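PDB 6JDR: PP1b from Porcine reproductive and respiratory syndrome virus, which probably unwinds RNA and DNA duplexes with 5' to 3' polarity, coupled to ATP hydrolysis, as the zinc-binding helicase piece of the replicase polyprotein. Local coordinates for residues Phe279-Asn282 and Ile283-Ile287; Asp114-Asp117 and Gly118-Ser122. The protein carries 1 engineered substitution. All coordinates share one frame; numbering follows the deposited sequence.

Interaction 1: Phe279-Asn282 and Ile283-Ile287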
loop_
_atom_site.group_PDB
_atom_site.type_symbol
_atom_site.label_atom_id
_atom_site.label_comp_id
_atom_site.label_asym_id
_atom_site.label_seq_id
_atom_site.Cartn_x
_atom_site.Cartn_y
_atom_site.Cartn_z
ATOM N N PHE A 279 22.986 8.019 2.374
ATOM C CA PHE A 279 23.360 6.714 2.932
ATOM C C PHE A 279 22.337 5.631 2.601
ATOM O O PHE A 279 21.226 5.918 2.153
ATOM C CB PHE A 279 23.563 6.810 4.454
ATOM C CG PHE A 279 22.531 7.652 5.159
ATOM C CD1 PHE A 279 22.848 8.928 5.607
ATOM C CD2 PHE A 279 21.244 7.173 5.374
ATOM C CE1 PHE A 279 21.903 9.709 6.254
ATOM C CE2 PHE A 279 20.295 7.949 6.020
ATOM C CZ PHE A 279 20.625 9.219 6.461
ATOM N N GLY A 280 22.725 4.384 2.841
ATOM C CA GLY A 280 21.911 3.230 2.479
ATOM C C GLY A 280 20.651 3.043 3.296
ATOM O O GLY A 280 20.427 3.733 4.292
ATOM N N GLN A 281 19.836 2.083 2.867
ATOM C CA GLN A 281 18.533 1.822 3.471
ATOM C C GLN A 281 18.643 1.357 4.923
ATOM O O GLN A 281 17.812 1.722 5.755
ATOM C CB GLN A 281 17.770 0.773 2.648
ATOM C CG GLN A 281 16.319 0.570 3.063
ATOM C CD GLN A 281 15.516 1.856 3.019
ATOM O OE1 GLN A 281 15.582 2.615 2.047
ATOM N NE2 GLN A 281 14.759 2.115 4.079
ATOM N N ASN A 282 19.659 0.546 5.216
ATOM C CA ASN A 282 19.890 0.049 6.578
ATOM C C ASN A 282 20.067 1.173 7.603
ATOM O O ASN A 282 19.660 1.034 8.760
ATOM C CB ASN A 282 21.099 -0.893 6.618
ATOM C CG ASN A 282 22.379 -0.232 6.128
ATOM O OD1 ASN A 282 22.379 0.492 5.129
ATOM N ND2 ASN A 282 23.478 -0.483 6.830
ATOM N N ILE A 283 20.663 2.283 7.167
ATOM C CA ILE A 283 20.824 3.460 8.014
ATOM C C ILE A 283 19.476 4.146 8.181
ATOM O O ILE A 283 19.078 4.472 9.301
ATOM C CB ILE A 283 21.836 4.470 7.426
ATOM C CG1 ILE A 283 23.206 3.818 7.217
ATOM C CG2 ILE A 283 21.959 5.695 8.328
ATOM C CD1 ILE A 283 23.782 3.158 8.451
ATOM N N CYS A 284 18.783 4.364 7.062
ATOM C CA CYS A 284 17.428 4.924 7.074
ATOM C C CYS A 284 16.522 4.186 8.065
ATOM O O CYS A 284 15.782 4.813 8.820
ATOM C CB CYS A 284 16.812 4.877 5.669
ATOM S SG CYS A 284 17.551 6.004 4.462
ATOM N N ASP A 285 16.597 2.857 8.067
ATOM C CA ASP A 285 15.811 2.028 8.984
ATOM C C ASP A 285 16.136 2.297 10.457
ATOM O O ASP A 285 15.231 2.388 11.292
ATOM C CB ASP A 285 16.029 0.538 8.681
ATOM C CG ASP A 285 15.449 0.116 7.333
ATOM O OD1 ASP A 285 14.769 0.939 6.674
ATOM O OD2 ASP A 285 15.676 -1.049 6.933
ATOM N N ALA A 286 17.425 2.420 10.772
ATOM C CA ALA A 286 17.865 2.637 12.150
ATOM C C ALA A 286 17.437 4.005 12.662
ATOM O O ALA A 286 17.032 4.138 13.813
ATOM C CB ALA A 286 19.375 2.480 12.259
ATOM N N ILE A 287 17.513 5.015 11.799
ATOM C CA ILE A 287 17.194 6.389 12.192
ATOM C C ILE A 287 15.704 6.726 12.102
ATOM O O ILE A 287 15.281 7.783 12.583
ATOM C CB ILE A 287 18.013 7.426 11.385
ATOM C CG1 ILE A 287 17.589 7.473 9.911
ATOM C CG2 ILE A 287 19.504 7.128 11.496
ATOM C CD1 ILE A 287 18.209 8.619 9.136
#
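Phe279 meets Ile283 through two complementary torsions: chi1 of 42° sets the Phe279 ring between its own backbone N and carbonyl carbon, while Ile283 holds CG2 opposite its backbone N, which turns that methyl onto the face of the Phe279 ring. CG2 lies over one ring face, 3.7 Å from the centroid and 26° off the normal, a CH-pi contact displaced toward the CD2 rim. Two further residues reach the ring obliquely. Cys284 SG comes within 3.7 Å of Phe279 CE2, a sulfur-aromatic contact, and Ile287, one helical turn beyond Ile283, brings CD1 to Phe279 CZ, the two side chains coming from opposite directions.

The polar side of this helix start is built differently. Gly280 occupies the N-cap, and its carbonyl O accepts a nearly straight bond from Cys284 N at 3.3 Å; Asp285 N follows at 2.8 Å from Gln281 O. The Gln281 chain bends at chi2 and brings NE2 to 2.8 Å from Asp285 OD1. OD1 lies close to the plane of the Gln281 amide and is met on its syn side, although NE2 stands 33° out of the carboxylate plane. The same NE2 also bonds Leu295 O, and OE1 accepts from Ser297 N, so the amide is gripped at both ends and its rotation is fixed.

These bonds tie helix 281-287 to strand 294-297 inside the beta-alpha-beta unit that starts with strand 270-276, in the superfamily 1 helicase core. Cys284 and Ile287 pack on that same strand, while Ile283 and Ile287 also touch helix 354-361.

Interaction 2: Asp114-Asp117 and Gly118-Ser122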
loop_
_atom_site.group_PDB
_atom_site.type_symbol
_atom_site.label_atom_id
_atom_site.label_comp_id
_atom_site.label_asym_id
_atom_site.label_seq_id
_atom_site.Cartn_x
_atom_site.Cartn_y
_atom_site.Cartn_z
ATOM N N ASP A 114 -38.684 -19.982 -2.044
ATOM C CA ASP A 114 -39.822 -20.118 -1.133
ATOM C C ASP A 114 -41.035 -19.343 -1.648
ATOM O O ASP A 114 -41.332 -18.239 -1.183
ATOM C CB ASP A 114 -39.443 -19.657 0.283
ATOM C CG ASP A 114 -40.579 -19.830 1.285
ATOM O OD1 ASP A 114 -41.329 -20.825 1.183
ATOM O OD2 ASP A 114 -40.723 -18.965 2.176
ATOM N N LEU A 115 -41.726 -19.934 -2.619
ATOM C CA LEU A 115 -42.970 -19.383 -3.144
ATOM C C LEU A 115 -43.885 -20.507 -3.611
ATOM O O LEU A 115 -43.401 -21.548 -4.062
ATOM C CB LEU A 115 -42.693 -18.442 -4.318
ATOM C CG LEU A 115 -42.232 -17.018 -4.005
ATOM C CD1 LEU A 115 -41.919 -16.293 -5.303
ATOM C CD2 LEU A 115 -43.277 -16.257 -3.200
ATOM N N PRO A 116 -45.211 -20.301 -3.515
ATOM C CA PRO A 116 -46.141 -21.299 -4.043
ATOM C C PRO A 116 -46.074 -21.390 -5.565
ATOM O O PRO A 116 -45.585 -20.467 -6.224
ATOM C CB PRO A 116 -47.511 -20.788 -3.589
ATOM C CG PRO A 116 -47.330 -19.329 -3.364
ATOM C CD PRO A 116 -45.913 -19.154 -2.909
ATOM N N ASP A 117 -46.562 -22.500 -6.109
ATOM C CA ASP A 117 -46.538 -22.729 -7.553
ATOM C C ASP A 117 -47.227 -21.595 -8.300
ATOM O O ASP A 117 -48.256 -21.082 -7.857
ATOM C CB ASP A 117 -47.213 -24.059 -7.904
ATOM C CG ASP A 117 -46.418 -25.264 -7.435
ATOM O OD1 ASP A 117 -45.349 -25.081 -6.809
ATOM O OD2 ASP A 117 -46.863 -26.403 -7.694
ATOM N N GLY A 118 -46.649 -21.206 -9.432
ATOM C CA GLY A 118 -47.205 -20.137 -10.253
ATOM C C GLY A 118 -46.182 -19.523 -11.186
ATOM O O GLY A 118 -45.067 -20.035 -11.334
ATOM N N ASP A 119 -46.579 -18.432 -11.834
ATOM C CA ASP A 119 -45.691 -17.661 -12.694
ATOM C C ASP A 119 -45.640 -16.229 -12.176
ATOM O O ASP A 119 -46.682 -15.608 -11.944
ATOM C CB ASP A 119 -46.175 -17.692 -14.145
ATOM C CG ASP A 119 -46.072 -19.075 -14.766
ATOM O OD1 ASP A 119 -46.634 -20.030 -14.193
ATOM O OD2 ASP A 119 -45.428 -19.212 -15.828
ATOM N N TYR A 120 -44.428 -15.715 -11.981
ATOM C CA TYR A 120 -44.240 -14.389 -11.400
ATOM C C TYR A 120 -43.390 -13.498 -12.294
ATOM O O TYR A 120 -42.271 -13.867 -12.670
ATOM C CB TYR A 120 -43.572 -14.499 -10.033
ATOM C CG TYR A 120 -44.297 -15.385 -9.047
ATOM C CD1 TYR A 120 -45.248 -14.860 -8.176
ATOM C CD2 TYR A 120 -44.019 -16.744 -8.972
ATOM C CE1 TYR A 120 -45.907 -15.667 -7.264
ATOM C CE2 TYR A 120 -44.672 -17.558 -8.065
ATOM C CZ TYR A 120 -45.615 -17.018 -7.213
ATOM O OH TYR A 120 -46.262 -17.833 -6.313
ATOM N N ALA A 121 -43.927 -12.329 -12.637
ATOM C CA ALA A 121 -43.126 -11.279 -13.248
ATOM C C ALA A 121 -42.039 -10.906 -12.240
ATOM O O ALA A 121 -42.336 -10.646 -11.073
ATOM C CB ALA A 121 -43.985 -10.074 -13.580
ATOM N N SER A 122 -40.787 -10.901 -12.683
ATOM C CA SER A 122 -39.668 -10.691 -11.776
ATOM C C SER A 122 -38.602 -9.788 -12.379
ATOM O O SER A 122 -38.172 -9.983 -13.519
ATOM C CB SER A 122 -39.047 -12.036 -11.376
ATOM O OG SER A 122 -38.366 -12.633 -12.468
#
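Tyr120, on strand 118-124 of a four-stranded antiparallel sheet, folds back over the loop leading into that strand and closes a local turn with Leu115 and Pro116. The closely packed part is the buried tyrosine ring, enclosed from several sides. Its side chain starts out toward the loop, with CG opposite the carbonyl carbon, and Leu115 CD1 sits almost centrally over one face: 4.2 Å from the centroid and 12° off the normal, a CH-pi contact. Strand 79-83 adds to the packing, with Met81 touching both Leu115 and Tyr120 and Val83 touching Tyr120.

The solvent side is less enclosed. Pro116 is exposed and reaches the tyrosine hydroxyl through CG, at 3.5 Å from OH, rather than covering the ring. Asp117, also exposed, points away from 118-122 at its first bond, and its OD1 bonds Gln85 N. Next to it, Gly118 has a phi of 159°, where a beta carbon would collide with Asp117 O; here the chain swings from loop into strand, pairing with Val83.

The two sides meet at a single polar link. Tyr120 OH donates to Pro116 O at 2.7 Å; that oxygen lies in the ring plane at its edge, whereas the hydroxyl stands 40° out of the carbonyl plane.

In the fold
Both interactions join residues close in sequence at the start of a regular element, yet they share none: interaction 1 lies on a helix that packs on a strand of the parallel sheet, interaction 2 on a strand of the antiparallel sheet. Their centres are 68 Å apart, on opposite sides of the chain's centre. Interaction 1 is mostly buried, between a strand and a second helix; interaction 2 is a surface contact, with one buried aromatic among more exposed neighbours. Each pairs an aromatic face with an aliphatic methyl. The polar chemistry differs: interaction 1 combines successive helical backbone bonds with an amide-carboxylate pair, whereas interaction 2 relies on one hydroxyl-to-carbonyl bond across its turn.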